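Pilin (Streptococcus pyogenes serotype M1, PDB 3B2M) forms the backbone of the streptococcal pilus, stacking head to tail through intermolecular isopeptide bonds into thin fibres needed for adhesion to host cells, bacterial aggregation and biofilm formation. Local coordinates at residues 31-36 / 189-194; 39-44 / 102-107; 66-71 / 81-86; 242-247 / 271-276. The protein carries 1 engineered substitution. All coordinates share one frame; numbering follows the deposited sequence.

Interaction 1 (31-36 / 189-194)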
# COMPACT_ATOMS: atom_id res chain seq x y z
N ASN A 31 3.30 -10.55 0.38
CA ASN A 31 2.83 -10.94 -0.94
C ASN A 31 1.85 -9.91 -1.54
O ASN A 31 1.23 -10.17 -2.57
CB ASN A 31 2.12 -12.30 -0.89
CG ASN A 31 3.05 -13.46 -0.54
OD1 ASN A 31 4.16 -13.58 -1.08
ND2 ASN A 31 2.59 -14.33 0.36
N ALA A 32 1.67 -8.77 -0.88
CA ALA A 32 0.65 -7.79 -1.30
C ALA A 32 0.86 -7.32 -2.72
O ALA A 32 2.00 -7.21 -3.19
CB ALA A 32 0.61 -6.59 -0.36
N LEU A 33 -0.25 -7.02 -3.39
CA LEU A 33 -0.22 -6.28 -4.67
C LEU A 33 0.01 -4.81 -4.40
O LEU A 33 -0.44 -4.28 -3.36
CB LEU A 33 -1.57 -6.44 -5.38
CG LEU A 33 -1.89 -7.76 -6.09
CD1 LEU A 33 -2.08 -8.92 -5.11
CD2 LEU A 33 -3.14 -7.54 -6.92
N ILE A 34 0.66 -4.13 -5.35
CA ILE A 34 1.05 -2.75 -5.20
C ILE A 34 0.07 -1.88 -5.99
O ILE A 34 -0.08 -2.07 -7.18
CB ILE A 34 2.50 -2.52 -5.73
CG1 ILE A 34 3.53 -3.45 -5.04
CG2 ILE A 34 2.92 -1.04 -5.68
CD1 ILE A 34 3.56 -3.41 -3.52
N PRO A 35 -0.60 -0.92 -5.31
CA PRO A 35 -1.58 -0.11 -6.04
C PRO A 35 -0.91 0.93 -6.93
O PRO A 35 0.21 1.38 -6.65
CB PRO A 35 -2.35 0.59 -4.92
CG PRO A 35 -1.35 0.71 -3.82
CD PRO A 35 -0.49 -0.51 -3.90
N ASN A 36 -1.61 1.30 -8.00
CA ASN A 36 -1.21 2.41 -8.84
C ASN A 36 -1.53 3.70 -8.12
O ASN A 36 -2.71 4.04 -7.94
CB ASN A 36 -1.96 2.35 -10.16
CG ASN A 36 -1.71 1.08 -10.90
OD1 ASN A 36 -0.60 0.81 -11.32
ND2 ASN A 36 -2.74 0.28 -11.06
N GLN A 189 -8.90 1.49 -10.44
CA GLN A 189 -7.75 2.31 -10.80
C GLN A 189 -6.47 1.83 -10.14
O GLN A 189 -5.40 1.90 -10.72
CB GLN A 189 -8.02 3.79 -10.49
CG GLN A 189 -8.00 4.16 -9.02
CD GLN A 189 -8.28 5.64 -8.82
OE1 GLN A 189 -9.43 6.08 -8.87
NE2 GLN A 189 -7.23 6.43 -8.59
N TYR A 190 -6.60 1.32 -8.92
CA TYR A 190 -5.44 0.91 -8.13
C TYR A 190 -4.91 -0.45 -8.54
O TYR A 190 -3.71 -0.66 -8.49
CB TYR A 190 -5.79 0.93 -6.63
CG TYR A 190 -6.37 2.25 -6.18
CD1 TYR A 190 -5.59 3.41 -6.19
CD2 TYR A 190 -7.70 2.35 -5.78
CE1 TYR A 190 -6.12 4.63 -5.78
CE2 TYR A 190 -8.24 3.57 -5.37
CZ TYR A 190 -7.45 4.70 -5.38
OH TYR A 190 -7.98 5.89 -4.98
N TYR A 191 -5.79 -1.35 -8.95
CA TYR A 191 -5.41 -2.73 -9.28
C TYR A 191 -6.08 -3.15 -10.59
O TYR A 191 -7.29 -3.35 -10.65
CB TYR A 191 -5.73 -3.71 -8.13
CG TYR A 191 -5.21 -3.27 -6.77
CD1 TYR A 191 -3.91 -3.59 -6.36
CD2 TYR A 191 -6.00 -2.50 -5.90
CE1 TYR A 191 -3.42 -3.16 -5.10
CE2 TYR A 191 -5.52 -2.06 -4.65
CZ TYR A 191 -4.23 -2.41 -4.25
OH TYR A 191 -3.74 -2.00 -3.03
N LYS A 192 -5.29 -3.26 -11.65
CA LYS A 192 -5.83 -3.47 -12.99
C LYS A 192 -6.13 -4.94 -13.29
O LYS A 192 -5.74 -5.83 -12.54
CB LYS A 192 -4.93 -2.85 -14.05
CG LYS A 192 -4.97 -1.31 -14.05
CD LYS A 192 -4.00 -0.72 -15.05
CE LYS A 192 -3.91 0.80 -14.88
NZ LYS A 192 -5.20 1.50 -15.20
N ALA A 193 -6.83 -5.15 -14.41
CA ALA A 193 -7.21 -6.47 -14.88
C ALA A 193 -5.99 -7.35 -15.10
O ALA A 193 -4.93 -6.89 -15.55
CB ALA A 193 -8.02 -6.35 -16.18
N SER A 194 -6.17 -8.62 -14.76
CA SER A 194 -5.16 -9.67 -14.96
C SER A 194 -4.08 -9.77 -13.90
O SER A 194 -3.41 -10.80 -13.84
CB SER A 194 -4.53 -9.60 -16.35
OG SER A 194 -5.40 -10.14 -17.32
O HOH W 1 -2.73 -4.78 -1.79
O HOH W 2 -4.02 5.80 -9.30

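Interaction 2 (39-44 / 102-107)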
# COMPACT_ATOMS: atom_id res chain seq x y z
N PHE A 39 2.75 9.32 -4.20
CA PHE A 39 2.91 9.95 -2.90
C PHE A 39 3.50 11.34 -3.10
O PHE A 39 4.51 11.49 -3.77
CB PHE A 39 3.77 9.07 -1.97
CG PHE A 39 3.08 7.80 -1.55
CD1 PHE A 39 2.24 7.77 -0.43
CD2 PHE A 39 3.23 6.63 -2.31
CE1 PHE A 39 1.57 6.60 -0.05
CE2 PHE A 39 2.58 5.46 -1.94
CZ PHE A 39 1.74 5.44 -0.81
N THR A 40 2.87 12.35 -2.53
CA THR A 40 3.30 13.71 -2.78
C THR A 40 3.97 14.28 -1.55
O THR A 40 3.53 14.05 -0.42
CB THR A 40 2.12 14.59 -3.23
OG1 THR A 40 1.44 13.93 -4.29
CG2 THR A 40 2.59 15.93 -3.75
N PHE A 41 5.03 15.05 -1.80
CA PHE A 41 5.78 15.70 -0.74
C PHE A 41 5.80 17.20 -0.98
O PHE A 41 5.93 17.66 -2.11
CB PHE A 41 7.19 15.11 -0.66
CG PHE A 41 7.20 13.60 -0.69
CD1 PHE A 41 6.67 12.86 0.38
CD2 PHE A 41 7.68 12.90 -1.80
CE1 PHE A 41 6.66 11.48 0.37
CE2 PHE A 41 7.68 11.50 -1.82
CZ PHE A 41 7.15 10.79 -0.74
N LYS A 42 5.63 17.95 0.10
CA LYS A 42 5.63 19.41 0.03
C LYS A 42 6.71 19.96 0.93
O LYS A 42 7.01 19.39 2.01
CB LYS A 42 4.27 19.97 0.45
CG LYS A 42 4.22 21.51 0.49
CD LYS A 42 2.90 22.07 1.02
CE LYS A 42 2.66 21.72 2.49
NZ LYS A 42 1.22 21.91 2.84
N ILE A 43 7.31 21.06 0.47
CA ILE A 43 8.28 21.83 1.23
C ILE A 43 7.79 23.27 1.40
O ILE A 43 7.33 23.91 0.45
CB ILE A 43 9.73 21.76 0.64
CG1 ILE A 43 10.76 22.34 1.63
CG2 ILE A 43 9.83 22.44 -0.72
CD1 ILE A 43 12.19 21.83 1.43
N GLU A 44 7.89 23.76 2.63
CA GLU A 44 7.37 25.07 3.00
C GLU A 44 8.36 25.80 3.88
O GLU A 44 9.03 25.17 4.69
CB GLU A 44 6.08 24.90 3.79
CG GLU A 44 4.82 25.08 2.99
CD GLU A 44 3.61 25.17 3.90
OE1 GLU A 44 3.65 24.59 5.02
OE2 GLU A 44 2.63 25.84 3.50
N VAL A 102 9.24 19.82 5.69
CA VAL A 102 8.91 18.83 4.66
C VAL A 102 7.89 17.82 5.21
O VAL A 102 8.13 17.18 6.23
CB VAL A 102 10.14 18.05 4.13
CG1 VAL A 102 9.68 16.97 3.16
CG2 VAL A 102 11.10 18.97 3.41
N THR A 103 6.76 17.70 4.52
CA THR A 103 5.69 16.78 4.92
C THR A 103 5.28 15.92 3.70
O THR A 103 5.67 16.21 2.57
CB THR A 103 4.49 17.59 5.45
OG1 THR A 103 4.14 18.61 4.50
CG2 THR A 103 4.83 18.30 6.76
N GLU A 104 4.52 14.85 3.94
CA GLU A 104 3.87 14.09 2.87
C GLU A 104 2.41 14.51 2.80
O GLU A 104 1.74 14.59 3.81
CB GLU A 104 3.98 12.59 3.13
CG GLU A 104 3.22 11.71 2.14
CD GLU A 104 3.31 10.24 2.45
OE1 GLU A 104 2.37 9.73 3.06
OE2 GLU A 104 4.31 9.59 2.07
N GLU A 105 1.92 14.80 1.60
CA GLU A 105 0.53 15.22 1.44
C GLU A 105 -0.32 14.01 1.16
O GLU A 105 -0.05 13.28 0.20
CB GLU A 105 0.38 16.21 0.29
CG GLU A 105 0.90 17.61 0.59
CD GLU A 105 -0.20 18.64 0.88
OE1 GLU A 105 -1.33 18.52 0.33
OE2 GLU A 105 0.09 19.59 1.65
N LYS A 106 -1.33 13.78 2.00
CA LYS A 106 -2.33 12.73 1.75
C LYS A 106 -3.59 13.33 1.12
O LYS A 106 -4.59 13.61 1.80
CB LYS A 106 -2.63 11.88 3.00
CG LYS A 106 -2.78 12.61 4.34
CD LYS A 106 -3.48 11.68 5.35
CE LYS A 106 -3.01 11.92 6.79
NZ LYS A 106 -3.08 10.66 7.61
N ILE A 107 -3.51 13.53 -0.18
CA ILE A 107 -4.56 14.22 -0.94
C ILE A 107 -5.57 13.22 -1.50
O ILE A 107 -6.78 13.34 -1.26
CB ILE A 107 -3.94 15.12 -2.06
CG1 ILE A 107 -2.76 14.40 -2.76
CG2 ILE A 107 -3.49 16.46 -1.45
CD1 ILE A 107 -2.01 15.20 -3.83
O HOH W 3 5.61 20.88 4.43

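Interaction 3 (66-71 / 81-86)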
# COMPACT_ATOMS: atom_id res chain seq x y z
N THR A 66 6.92 17.67 -4.91
CA THR A 66 7.45 16.63 -5.77
C THR A 66 6.75 15.32 -5.38
O THR A 66 5.95 15.29 -4.42
CB THR A 66 9.00 16.56 -5.68
OG1 THR A 66 9.50 15.69 -6.71
CG2 THR A 66 9.47 16.09 -4.31
N LYS A 67 7.00 14.24 -6.12
CA LYS A 67 6.28 13.01 -5.86
C LYS A 67 7.00 11.78 -6.34
O LYS A 67 7.89 11.86 -7.17
CB LYS A 67 4.88 13.07 -6.47
CG LYS A 67 4.85 12.87 -7.96
CD LYS A 67 3.47 13.17 -8.49
CE LYS A 67 3.32 12.69 -9.91
NZ LYS A 67 2.24 13.49 -10.58
N VAL A 68 6.60 10.63 -5.80
CA VAL A 68 6.98 9.34 -6.35
C VAL A 68 5.72 8.62 -6.80
O VAL A 68 4.64 8.87 -6.28
CB VAL A 68 7.77 8.46 -5.34
CG1 VAL A 68 9.11 9.12 -5.02
CG2 VAL A 68 6.98 8.21 -4.07
N THR A 69 5.89 7.73 -7.78
CA THR A 69 4.82 6.95 -8.36
C THR A 69 5.08 5.44 -8.20
O THR A 69 6.20 4.98 -8.40
CB THR A 69 4.67 7.28 -9.86
OG1 THR A 69 4.57 8.70 -10.01
CG2 THR A 69 3.43 6.61 -10.47
N TYR A 70 4.02 4.72 -7.83
CA TYR A 70 4.01 3.26 -7.74
C TYR A 70 3.02 2.71 -8.76
O TYR A 70 2.00 3.34 -9.04
CB TYR A 70 3.57 2.82 -6.34
CG TYR A 70 4.64 2.99 -5.29
CD1 TYR A 70 5.48 1.94 -4.97
CD2 TYR A 70 4.81 4.20 -4.64
CE1 TYR A 70 6.49 2.09 -4.00
CE2 TYR A 70 5.82 4.37 -3.67
CZ TYR A 70 6.65 3.30 -3.36
OH TYR A 70 7.64 3.43 -2.42
N THR A 71 3.33 1.55 -9.33
CA THR A 71 2.41 0.85 -10.23
C THR A 71 2.34 -0.60 -9.82
O THR A 71 3.19 -1.07 -9.08
CB THR A 71 2.81 0.95 -11.73
OG1 THR A 71 4.10 0.37 -11.93
CG2 THR A 71 2.81 2.41 -12.23
N LYS A 81 11.26 4.26 -3.37
CA LYS A 81 11.39 5.20 -4.48
C LYS A 81 11.92 6.52 -3.97
O LYS A 81 11.67 6.88 -2.82
CB LYS A 81 10.03 5.40 -5.15
CG LYS A 81 9.80 4.42 -6.30
CD LYS A 81 8.43 3.83 -6.23
CE LYS A 81 8.34 2.55 -7.05
NZ LYS A 81 8.49 2.78 -8.51
N THR A 82 12.64 7.26 -4.81
CA THR A 82 13.11 8.59 -4.41
C THR A 82 12.57 9.72 -5.27
O THR A 82 12.32 9.56 -6.47
CB THR A 82 14.66 8.70 -4.33
OG1 THR A 82 15.24 8.44 -5.62
CG2 THR A 82 15.25 7.74 -3.28
N ALA A 83 12.39 10.87 -4.63
CA ALA A 83 12.21 12.13 -5.32
C ALA A 83 13.25 13.10 -4.76
O ALA A 83 14.01 12.74 -3.86
CB ALA A 83 10.81 12.66 -5.10
N GLU A 84 13.28 14.32 -5.27
CA GLU A 84 14.28 15.30 -4.89
C GLU A 84 13.68 16.71 -4.89
O GLU A 84 12.84 17.00 -5.73
CB GLU A 84 15.36 15.24 -5.95
CG GLU A 84 16.74 15.58 -5.52
CD GLU A 84 17.72 15.27 -6.62
OE1 GLU A 84 17.49 15.75 -7.76
OE2 GLU A 84 18.71 14.54 -6.37
N PHE A 85 14.09 17.56 -3.95
CA PHE A 85 13.82 18.99 -4.05
C PHE A 85 15.07 19.71 -4.54
O PHE A 85 16.17 19.41 -4.07
CB PHE A 85 13.43 19.58 -2.69
CG PHE A 85 12.08 19.17 -2.20
CD1 PHE A 85 10.92 19.63 -2.83
CD2 PHE A 85 11.95 18.33 -1.09
CE1 PHE A 85 9.67 19.26 -2.38
CE2 PHE A 85 10.69 17.95 -0.63
CZ PHE A 85 9.55 18.43 -1.28
N ASP A 86 14.91 20.65 -5.47
CA ASP A 86 16.05 21.42 -5.99
C ASP A 86 16.09 22.84 -5.44
O ASP A 86 15.13 23.61 -5.58
CB ASP A 86 16.03 21.42 -7.53
CG ASP A 86 17.32 21.97 -8.16
OD1 ASP A 86 18.29 22.30 -7.42
OD2 ASP A 86 17.38 22.07 -9.40

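Interaction 4 (242-247 / 271-276)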
# COMPACT_ATOMS: atom_id res chain seq x y z
N VAL A 242 -17.74 -10.50 -6.26
CA VAL A 242 -18.96 -11.31 -6.12
C VAL A 242 -18.59 -12.79 -5.95
O VAL A 242 -17.71 -13.30 -6.65
CB VAL A 242 -19.91 -11.11 -7.33
CG1 VAL A 242 -21.20 -11.93 -7.20
CG2 VAL A 242 -20.27 -9.63 -7.48
N VAL A 243 -19.21 -13.47 -4.98
CA VAL A 243 -19.15 -14.93 -4.92
C VAL A 243 -20.53 -15.55 -5.14
O VAL A 243 -21.49 -15.18 -4.47
CB VAL A 243 -18.58 -15.46 -3.58
CG1 VAL A 243 -18.07 -16.91 -3.77
CG2 VAL A 243 -17.48 -14.53 -3.03
N THR A 244 -20.62 -16.49 -6.07
CA THR A 244 -21.88 -17.19 -6.34
C THR A 244 -21.70 -18.70 -6.32
O THR A 244 -20.72 -19.21 -6.82
CB THR A 244 -22.41 -16.88 -7.75
OG1 THR A 244 -21.51 -17.45 -8.71
CG2 THR A 244 -22.52 -15.39 -7.99
N GLU A 245 -22.69 -19.41 -5.80
CA GLU A 245 -22.76 -20.86 -5.96
C GLU A 245 -23.76 -21.16 -7.09
O GLU A 245 -24.75 -20.44 -7.27
CB GLU A 245 -23.24 -21.49 -4.66
CG GLU A 245 -23.42 -22.99 -4.72
CD GLU A 245 -23.90 -23.58 -3.42
OE1 GLU A 245 -23.18 -23.52 -2.39
OE2 GLU A 245 -25.00 -24.17 -3.44
N ASP A 246 -23.51 -22.22 -7.87
CA ASP A 246 -24.54 -22.72 -8.79
C ASP A 246 -25.88 -22.96 -8.08
O ASP A 246 -25.96 -23.11 -6.86
CB ASP A 246 -24.08 -24.02 -9.45
CG ASP A 246 -23.07 -23.79 -10.55
OD1 ASP A 246 -22.44 -22.71 -10.57
OD2 ASP A 246 -22.88 -24.71 -11.39
N ASP A 247 -26.94 -22.99 -8.87
CA ASP A 247 -28.27 -23.25 -8.36
C ASP A 247 -28.46 -24.76 -8.17
O ASP A 247 -28.27 -25.55 -9.12
CB ASP A 247 -29.31 -22.67 -9.33
CG ASP A 247 -30.74 -22.79 -8.82
OD1 ASP A 247 -30.95 -23.25 -7.67
OD2 ASP A 247 -31.66 -22.44 -9.59
N GLY A 271 -30.51 -17.12 -0.49
CA GLY A 271 -30.19 -17.27 -1.90
C GLY A 271 -28.83 -17.85 -2.22
O GLY A 271 -28.30 -18.68 -1.50
N ASN A 272 -28.24 -17.33 -3.30
CA ASN A 272 -27.30 -18.05 -4.13
C ASN A 272 -25.99 -17.31 -4.32
O ASN A 272 -24.96 -17.89 -4.70
CB ASN A 272 -27.95 -18.23 -5.51
CG ASN A 272 -27.46 -19.44 -6.23
OD1 ASN A 272 -27.18 -20.47 -5.61
ND2 ASN A 272 -27.33 -19.34 -7.55
N SER A 273 -26.04 -16.01 -4.07
CA SER A 273 -24.92 -15.13 -4.31
C SER A 273 -24.84 -13.98 -3.31
O SER A 273 -25.87 -13.43 -2.89
CB SER A 273 -25.02 -14.55 -5.72
OG SER A 273 -24.02 -13.56 -5.93
N THR A 274 -23.61 -13.62 -2.94
CA THR A 274 -23.33 -12.38 -2.23
C THR A 274 -23.81 -11.21 -3.11
O THR A 274 -24.08 -11.39 -4.29
CB THR A 274 -21.80 -12.19 -1.95
OG1 THR A 274 -21.11 -11.91 -3.17
CG2 THR A 274 -21.18 -13.43 -1.30
N GLU A 275 -23.91 -10.02 -2.54
CA GLU A 275 -24.05 -8.81 -3.35
C GLU A 275 -22.67 -8.51 -3.92
O GLU A 275 -21.72 -9.31 -3.77
CB GLU A 275 -24.50 -7.64 -2.47
CG GLU A 275 -25.83 -7.83 -1.77
CD GLU A 275 -26.98 -7.15 -2.48
OE1 GLU A 275 -26.73 -6.38 -3.44
OE2 GLU A 275 -28.14 -7.36 -2.07
N GLN A 276 -22.54 -7.35 -4.56
CA GLN A 276 -21.21 -6.84 -4.79
C GLN A 276 -20.70 -6.25 -3.48
O GLN A 276 -21.11 -5.17 -3.04
CB GLN A 276 -21.18 -5.81 -5.91
CG GLN A 276 -19.76 -5.34 -6.24
CD GLN A 276 -19.64 -4.89 -7.69
OE1 GLN A 276 -19.11 -5.62 -8.53
NE2 GLN A 276 -20.15 -3.69 -7.98

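Interaction 1 (31-36 / 189-194)
Leu33 meets Tyr191 with its CB, which lies 3.8 Å from ring atom CE1 of Tyr191, the two side chains passing each other at a slant. The same leucine brings its carbonyl to the edge of the tyrosine ring, close to the ring plane, with Leu33 O 3.6 Å from Tyr191 CE1. A water donates to both Leu33 O and Tyr191 OH, tying the phenol end of the tyrosine to the backbone opposite. At Ile34 the side chain turns away, and its carbonyl is drawn into the contact indirectly: Asn72 ND2 bonds both Ile34 O and Tyr190 O. The two loops belong to different domains of the pilin, 31-36 to the N-terminal and 189-194 to the C-terminal of two tandem immunoglobulin-like beta domains, so the contact is part of the junction between them. Pro35 lies alongside Tyr191, pointing the same way, with Pro35 CB 3.5 Å from Tyr191 OH; Leu157 of the strand that runs through both domains touches both residues. Pro35 CB also packs on Tyr190 CB at 3.9 Å. Asn36 supplies the direct polar grip. Its backbone N reaches Tyr190 O at 2.9 Å with a nearly straight bond (162°), on a lone pair in the carbonyl plane. With CG beside its own backbone N (chi1 -59°), the side chain swings ND2 to Gln189 O, 3.1 Å away, in a more bent bond tilted from the carbonyl plane. Asn36 OD1 accepts from Asn72 N, which fixes the amide rotation, while Asn72 OD1 receives Lys192 N.

Interaction 2 (39-44 / 102-107)
Lys42 and Thr103 form an antiparallel hydrogen-bonded pair, with Lys42 N to Thr103 O and Thr103 N to Lys42 O both at 3.0 Å. Further along, Glu105 N bonds Thr40 O at 2.7 Å. Non-hydrogen-bonded pairs Phe41-Glu104 and Ile43-Val102 alternate with these, and a water links Lys42 O to Thr103 OG1. On the face carrying Lys42 and Glu105 a salt bridge runs diagonally across the strands: the lysine chain, bent at chi3 (65°), brings NZ to 2.8 Å from Glu105 OE2, nearly in line with the C-O bond. Apolar contact belongs to the face turned into the domain, where Ile43 CD1 meets Val102 CG2 at 3.6 Å near Phe85 and Phe153. There too Glu104 extends fully, CG anti to the backbone N (chi1 175°), and brings its carboxylate near two rings. Its OE2 touches the edge of Phe41 at CE1, 3.5 Å away, and approaches Phe39 CD1 at 3.7 Å; the carboxylate is turned just under 40° from both ring planes. OE2 also accepts from Lys23 NZ. Phe39 and the buried Glu104 thus lie against the Lys23-Asn155 isopeptide cross-link, whose formation Glu104 autocatalyses in this immunoglobulin-like beta domain.

Interaction 3 (66-71 / 81-86)
Lys81 lays its aliphatic chain over one face of the Tyr70 ring, the two side chains sliding past each other in opposite directions. CD of Lys81 stands almost over the middle of the ring, 3.4 Å from the Tyr70 ring centroid, in a close CH-pi contact. A bend at chi2 carries CD over the ring, and another at chi4 turns the ammonium to the backbone: Lys81 NZ bonds Thr69 O at 3.2 Å, in the carbonyl plane, and also forms a salt bridge with Asp74. NZ is too far from the ring for more than a weak cation-pi attraction. The tyrosine is held at its other end, where OH bonds Asn79 O. At the opposite end of the contact a second CH-pi pair forms, with Thr66 CG2 over a face of Phe85, 4.0 Å from the Phe85 ring centroid but offset toward the rim. Between these, Val68 CB rests 3.8 Å from Lys81 CB, and Val68 CG1 meets Ala83 CB at 3.9 Å. No backbone-to-backbone hydrogen bond joins the two strands here, which run antiparallel at 164°. Strand 65-70 hydrogen-bonds to strand 37-45, and strand 80-86 to strand 18-27, so the contact lies at an edge of the sandwich, where an outer strand of one sheet runs beside an outer strand of the other.

Interaction 4 (242-247 / 271-276)
Thr274 and Val243 are the centre of an irregular antiparallel pairing in the C-terminal immunoglobulin-like domain, where loop 271-276 runs beside strand 240-245 before strand 277-278 joins the same sheet. From the CB of Thr274, 3.9 Å from Val243 O, the side chain divides. The OG1 branch sits between the backbone N and the carbonyl carbon (chi1 71°), which turns it to the strand: it accepts Val243 N at 3.1 Å in a nearly straight bond (168°), where a regular antiparallel ladder would be expected to use a backbone carbonyl. The same hydroxyl donates to Glu275 O, on a lone pair in the carbonyl plane, so OG1 is gripped from two directions and its proton is committed. The methyl branch, CG2, goes to the apolar side, packing against Val243 CB at 4.0 Å; Ile286 of strand 284-291 touches the threonine and Val243 alike. Backbone bonds continue the pairing toward Glu245, with Thr274 N to Val243 O at 3.0 Å and Glu245 N to Asn272 O at 2.9 Å. The latter holds the main chain of Glu245, whose extended side chain reaches inward to Lys166 through OE1; Glu245 is the autocatalytic residue for the Lys166-Asn290 isopeptide bond. Thr244 and Ser273 are bridged in between, and their side chains press together closely, with Thr244 CG2 3.5 Å from Ser273 CB. The serine hydroxyl stays within its own loop, and Ser273 OG donates to Thr274 O of the next residue at 2.7 Å, in the carbonyl plane.

Interactions 2 and 3 share the N-terminal domain, their centres 11 Å apart, and are joined directly because strands 37-45 and 65-70 are neighbours in one sheet: Phe39 N and Phe41 N probably bond Val68 O and Thr66 O. Interaction 1 lies at the junction with the C-terminal domain, about 19 Å between centres from interaction 3, and touches it where Asn36 and Ile34 meet Tyr70 and Thr71. Its chain span encloses both. Interaction 4 follows later in the sequence, its centre about 43 Å from those of interactions 2 and 3. The elongated pilin thus has two isopeptide-bearing domains, each with a strand carrying its autocatalytic glutamate; interaction 1 is a contact at their junction, beside strand 151-169, which runs through both.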